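Local coordinates for uncharacterized protein ScGH5_18 (Streptomyces cattleya, PDB 7LR8) that probably hydrolyses the Manβ1-4GlcNAc linkage of N-glycan cores as a family GH5 subfamily 18 glycosidase, at residues V250-A253 against K254-R258. The protein carries 1 engineered substitution. Residues are numbered along the deposited sequence; the frame is centred on the assembly and turned at random.
Sequences VELA and KAWAR
K254 lies alongside E251, its aliphatic chain passing the carboxylate of the residue three positions earlier, at the C-terminal part of helix 240-253 of the (β/α)8 barrel, in the link to strand 264-269. Beyond CG the lysine is fully extended, and this reach brings NZ to E251 OE2 in a salt bridge of 2.8 Å. The ammonium approaches on the syn side of that oxygen, 24° out of the carboxylate plane. E251 meets it by folding back: its chain bends at chi2 (-56°), turning the acid toward the lysine. A water links the other carboxylate oxygen to the same ammonium, giving to E251 OE1 at 2.8 Å and accepting from K254 NZ. The lysine nitrogen also binds the carbonyl oxygen of P296, while T397 holds E251 OE1, so both charged ends have further polar partners. Nearer the backbone, K254 CG packs 3.4 Å from V250 O.

The backbone bonds across the contact join residues three apart: A255 N bonds to L252 O at 3.0 Å, and W256 N makes a weak bond to A253 O. E251 O, with only a weak bond from K254 N across the contact, also takes the hydroxyl of T398, joining this part of the chain to strand 397-400 of the small parallel sheet that follows the barrel.

Away from the salt bridge, the indole of W256 lies beside L252 and also touches P211, A215 and L400. L252 touches the ring at its rim, not its face: CG sits in the ring plane, and CD1 comes within 3.7 Å of W256 CZ3. That same edge carbon, W256 CZ3, stands 3.3 Å from L252 O, the carbonyl oxygen already bonded to A255 N.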
loop_
_atom_site.group_PDB
_atom_site.type_symbol
_atom_site.label_atom_id
_atom_site.label_comp_id
_atom_site.label_asym_id
_atom_site.label_seq_id
_atom_site.Cartn_x
_atom_site.Cartn_y
_atom_site.Cartn_z
ATOM N N VAL B 250 -14.362 5.823 -29.781
ATOM C CA VAL B 250 -15.538 6.677 -29.635
ATOM C C VAL B 250 -16.720 6.080 -30.386
ATOM O O VAL B 250 -17.812 5.917 -29.831
ATOM C CB VAL B 250 -15.223 8.107 -30.120
ATOM C CG1 VAL B 250 -16.510 8.926 -30.335
ATOM C CG2 VAL B 250 -14.283 8.811 -29.145
ATOM N N GLU B 251 -16.518 5.740 -31.663
ATOM C CA GLU B 251 -17.629 5.241 -32.465
ATOM C C GLU B 251 -17.998 3.812 -32.084
ATOM O O GLU B 251 -19.166 3.425 -32.202
ATOM C CB GLU B 251 -17.295 5.339 -33.956
ATOM C CG GLU B 251 -17.181 6.772 -34.441
ATOM C CD GLU B 251 -18.433 7.569 -34.157
ATOM O OE1 GLU B 251 -19.533 7.071 -34.485
ATOM O OE2 GLU B 251 -18.318 8.693 -33.610
ATOM N N LEU B 252 -17.022 3.017 -31.635
ATOM C CA LEU B 252 -17.320 1.662 -31.189
ATOM C C LEU B 252 -18.207 1.683 -29.956
ATOM O O LEU B 252 -19.178 0.920 -29.864
ATOM C CB LEU B 252 -16.020 0.912 -30.890
ATOM C CG LEU B 252 -16.137 -0.517 -30.353
ATOM C CD1 LEU B 252 -16.801 -1.405 -31.389
ATOM C CD2 LEU B 252 -14.768 -1.065 -29.980
ATOM N N ALA B 253 -17.885 2.557 -28.999
ATOM C CA ALA B 253 -18.612 2.596 -27.734
ATOM C C ALA B 253 -20.085 2.923 -27.948
ATOM O O ALA B 253 -20.941 2.493 -27.163
ATOM C CB ALA B 253 -17.960 3.615 -26.798
ATOM N N LYS B 254 -20.399 3.652 -29.017
ATOM C CA LYS B 254 -21.774 4.014 -29.320
ATOM C C LYS B 254 -22.654 2.806 -29.626
ATOM O O LYS B 254 -23.875 2.893 -29.449
ATOM C CB LYS B 254 -21.803 4.988 -30.500
ATOM C CG LYS B 254 -21.205 6.354 -30.169
ATOM C CD LYS B 254 -21.185 7.279 -31.368
ATOM C CE LYS B 254 -20.632 8.642 -30.966
ATOM N NZ LYS B 254 -20.527 9.549 -32.125
ATOM N N ALA B 255 -22.079 1.690 -30.089
ATOM C CA ALA B 255 -22.920 0.565 -30.492
ATOM C C ALA B 255 -23.775 0.048 -29.342
ATOM O O ALA B 255 -24.887 -0.439 -29.575
ATOM C CB ALA B 255 -22.066 -0.569 -31.058
ATOM N N TRP B 256 -23.283 0.150 -28.108
ATOM C CA TRP B 256 -23.938 -0.431 -26.942
ATOM C C TRP B 256 -24.819 0.554 -26.184
ATOM O O TRP B 256 -25.458 0.161 -25.203
ATOM C CB TRP B 256 -22.894 -1.017 -25.977
ATOM C CG TRP B 256 -22.311 -2.321 -26.437
ATOM C CD1 TRP B 256 -22.766 -3.575 -26.145
ATOM C CD2 TRP B 256 -21.164 -2.496 -27.279
ATOM N NE1 TRP B 256 -21.974 -4.521 -26.753
ATOM C CE2 TRP B 256 -20.988 -3.881 -27.464
ATOM C CE3 TRP B 256 -20.273 -1.611 -27.905
ATOM C CZ2 TRP B 256 -19.948 -4.408 -28.232
ATOM C CZ3 TRP B 256 -19.242 -2.135 -28.671
ATOM C CH2 TRP B 256 -19.088 -3.520 -28.826
ATOM N N ALA B 257 -24.875 1.815 -26.606
ATOM C CA ALA B 257 -25.690 2.794 -25.898
ATOM C C ALA B 257 -27.173 2.552 -26.146
ATOM O O ALA B 257 -27.591 2.223 -27.260
ATOM C CB ALA B 257 -25.321 4.217 -26.333
ATOM N N ARG B 258 -27.979 2.736 -25.095
ATOM C CA ARG B 258 -29.425 2.735 -25.264
ATOM C C ARG B 258 -29.929 4.082 -25.763
ATOM O O ARG B 258 -30.886 4.129 -26.540
ATOM C CB ARG B 258 -30.116 2.357 -23.946
HETATM O O HOH W 1 -21.871 8.603 -34.722
#